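Local coordinates for methyltransferase type 12 (Clostridium thermocellum, PDB 3JWG), which probably methylates the 2'-hydroxyl at the 3'-terminal nucleotide of small RNAs, using S-adenosyl-L-methionine, through the methyltransferase domain present here, at residues T140-Y145 and W166-F171. Numbering follows the deposited sequence.
Sequences TPNKEY and WTRKEF
E144 and R168 meet in a two-pronged salt bridge, R168 NE giving its hydrogen to E144 OE1 at 2.8 Å and R168 NH2 to E144 OE2 at 2.9 Å; arginine suits the place because two nitrogens on one edge can serve both oxygens. Both oxygens lie in the guanidinium plane, yet the carboxylate is turned 61° against it, and the nitrogens reach the oxygens from above the carboxylate plane. The backbone N of R168 also donates to E144 OE1 (2.9 Å), and a water links OE1 to K169 N. A glutamate fits here because its extended chain carries the carboxylate to the first turn of helix 168-182, where backbone N-H groups and the helix dipole would probably favour negative charge. T167 is the N-cap of that helix and forms a capping box with E170, whose OE1 accepts from T167 N.

Beside the salt bridge, OD1 of N142 lies 3.4 Å from CG of R168; ND2 of N142, an amide able to donate twice, is held by the carbonyls of S200 and F198, while NH2 of R168 also hydrogen-bonds to the carbonyl of E197. The backbones are joined by K143 N to W166 O, a nearly straight bond of 2.9 Å. K143 sets off with CG opposite its N (chi1 -180°) and then bends at chi3, laying CE beside CG2 of T167; a water bridges NZ to E170 OE1. Threonine serves two sides at 140: its OG1 hydrogen-bonds to E113 and to a water shared with P141 O and W166 N, while CG2 makes a CH-pi contact over a face of F171.

The contact thus joins the C-terminal end of inner strand 135-141, in the seven-stranded sheet of a Rossmann-like methyltransferase, to the start of helix 168-182, with Q203 of the neighbouring antiparallel strand 202-209 touching T140, R168 and F171.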
loop_
_atom_site.group_PDB
_atom_site.type_symbol
_atom_site.label_atom_id
_atom_site.label_comp_id
_atom_site.label_asym_id
_atom_site.label_seq_id
_atom_site.Cartn_x
_atom_site.Cartn_y
_atom_site.Cartn_z
ATOM N N THR A 140 4.157 2.110 -5.958
ATOM C CA THR A 140 3.500 2.497 -7.195
ATOM C C THR A 140 4.454 2.213 -8.355
ATOM O O THR A 140 5.674 2.193 -8.179
ATOM C CB THR A 140 3.124 4.008 -7.158
ATOM O OG1 THR A 140 2.243 4.323 -8.244
ATOM C CG2 THR A 140 4.372 4.878 -7.241
ATOM N N PRO A 141 3.903 1.960 -9.548
ATOM C CA PRO A 141 4.695 1.675 -10.747
ATOM C C PRO A 141 5.655 2.797 -11.123
ATOM O O PRO A 141 5.404 3.970 -10.833
ATOM C CB PRO A 141 3.632 1.482 -11.829
ATOM C CG PRO A 141 2.474 0.930 -11.083
ATOM C CD PRO A 141 2.468 1.753 -9.801
ATOM N N ASN A 142 6.767 2.431 -11.753
ATOM C CA ASN A 142 7.709 3.426 -12.235
ATOM C C ASN A 142 7.342 3.524 -13.712
ATOM O O ASN A 142 7.629 2.612 -14.495
ATOM C CB ASN A 142 9.159 2.953 -12.062
ATOM C CG ASN A 142 10.113 3.635 -13.037
ATOM O OD1 ASN A 142 9.920 4.802 -13.407
ATOM N ND2 ASN A 142 11.152 2.913 -13.447
ATOM N N LYS A 143 6.674 4.611 -14.089
ATOM C CA LYS A 143 6.243 4.769 -15.472
ATOM C C LYS A 143 7.362 4.641 -16.496
ATOM O O LYS A 143 7.154 4.101 -17.580
ATOM C CB LYS A 143 5.540 6.116 -15.678
ATOM C CG LYS A 143 5.076 6.307 -17.123
ATOM C CD LYS A 143 4.007 7.379 -17.280
ATOM C CE LYS A 143 4.534 8.763 -17.012
ATOM N NZ LYS A 143 3.575 9.789 -17.545
ATOM N N GLU A 144 8.543 5.137 -16.147
ATOM C CA GLU A 144 9.692 5.110 -17.046
ATOM C C GLU A 144 10.060 3.704 -17.505
ATOM O O GLU A 144 10.598 3.514 -18.603
ATOM C CB GLU A 144 10.880 5.766 -16.360
ATOM C CG GLU A 144 10.682 7.257 -16.147
ATOM C CD GLU A 144 11.744 7.854 -15.266
ATOM O OE1 GLU A 144 11.528 7.924 -14.036
ATOM O OE2 GLU A 144 12.803 8.238 -15.804
ATOM N N TYR A 145 9.754 2.720 -16.669
ATOM C CA TYR A 145 10.055 1.340 -17.001
ATOM C C TYR A 145 9.384 0.917 -18.303
ATOM O O TYR A 145 9.927 0.111 -19.056
ATOM C CB TYR A 145 9.587 0.412 -15.885
ATOM C CG TYR A 145 10.075 -1.004 -16.051
ATOM C CD1 TYR A 145 11.397 -1.339 -15.762
ATOM C CD2 TYR A 145 9.225 -2.007 -16.512
ATOM C CE1 TYR A 145 11.862 -2.638 -15.925
ATOM C CE2 TYR A 145 9.680 -3.315 -16.681
ATOM C CZ TYR A 145 11.000 -3.620 -16.384
ATOM O OH TYR A 145 11.462 -4.907 -16.532
ATOM N N TRP A 166 3.275 7.181 -12.465
ATOM C CA TRP A 166 4.153 8.294 -12.155
ATOM C C TRP A 166 5.593 7.968 -12.475
ATOM O O TRP A 166 6.013 6.818 -12.352
ATOM C CB TRP A 166 4.061 8.625 -10.666
ATOM C CG TRP A 166 2.704 9.026 -10.179
ATOM C CD1 TRP A 166 1.520 8.960 -10.865
ATOM C CD2 TRP A 166 2.391 9.564 -8.887
ATOM N NE1 TRP A 166 0.488 9.427 -10.078
ATOM C CE2 TRP A 166 0.997 9.805 -8.860
ATOM C CE3 TRP A 166 3.155 9.868 -7.752
ATOM C CZ2 TRP A 166 0.353 10.337 -7.740
ATOM C CZ3 TRP A 166 2.513 10.399 -6.636
ATOM C CH2 TRP A 166 1.123 10.628 -6.639
ATOM N N THR A 167 6.350 8.986 -12.881
ATOM C CA THR A 167 7.769 8.795 -13.166
ATOM C C THR A 167 8.449 8.790 -11.800
ATOM O O THR A 167 7.818 9.089 -10.784
ATOM C CB THR A 167 8.370 9.959 -13.988
ATOM O OG1 THR A 167 8.202 11.187 -13.268
ATOM C CG2 THR A 167 7.688 10.072 -15.363
ATOM N N ARG A 168 9.730 8.449 -11.770
ATOM C CA ARG A 168 10.454 8.433 -10.507
ATOM C C ARG A 168 10.557 9.836 -9.919
ATOM O O ARG A 168 10.472 10.019 -8.704
ATOM C CB ARG A 168 11.838 7.815 -10.713
ATOM C CG ARG A 168 11.779 6.309 -10.945
ATOM C CD ARG A 168 13.117 5.760 -11.431
ATOM N NE ARG A 168 13.477 6.306 -12.737
ATOM C CZ ARG A 168 14.621 6.049 -13.366
ATOM N NH1 ARG A 168 15.521 5.252 -12.806
ATOM N NH2 ARG A 168 14.865 6.588 -14.552
ATOM N N LYS A 169 10.726 10.833 -10.783
ATOM C CA LYS A 169 10.829 12.217 -10.328
ATOM C C LYS A 169 9.496 12.694 -9.753
ATOM O O LYS A 169 9.450 13.408 -8.744
ATOM C CB LYS A 169 11.231 13.126 -11.490
ATOM C CG LYS A 169 11.280 14.597 -11.124
ATOM C CD LYS A 169 11.568 15.460 -12.343
ATOM C CE LYS A 169 11.608 16.929 -11.965
ATOM N NZ LYS A 169 12.649 17.174 -10.929
ATOM N N GLU A 170 8.410 12.305 -10.406
ATOM C CA GLU A 170 7.082 12.690 -9.951
ATOM C C GLU A 170 6.777 12.066 -8.600
ATOM O O GLU A 170 6.258 12.731 -7.715
ATOM C CB GLU A 170 6.024 12.261 -10.965
ATOM C CG GLU A 170 6.158 12.983 -12.293
ATOM C CD GLU A 170 5.097 12.583 -13.280
ATOM O OE1 GLU A 170 4.757 11.381 -13.333
ATOM O OE2 GLU A 170 4.611 13.471 -14.016
ATOM N N PHE A 171 7.106 10.789 -8.440
ATOM C CA PHE A 171 6.843 10.124 -7.173
ATOM C C PHE A 171 7.695 10.689 -6.039
ATOM O O PHE A 171 7.198 10.958 -4.949
ATOM C CB PHE A 171 7.103 8.622 -7.275
ATOM C CG PHE A 171 6.849 7.871 -5.986
ATOM C CD1 PHE A 171 5.566 7.788 -5.457
ATOM C CD2 PHE A 171 7.889 7.242 -5.307
ATOM C CE1 PHE A 171 5.319 7.085 -4.264
ATOM C CE2 PHE A 171 7.656 6.536 -4.117
ATOM C CZ PHE A 171 6.365 6.459 -3.595
HETATM O O HOH W 1 2.995 5.090 -10.748
HETATM O O HOH W 2 2.977 10.607 -15.166
HETATM O O HOH W 3 12.189 10.575 -13.327
#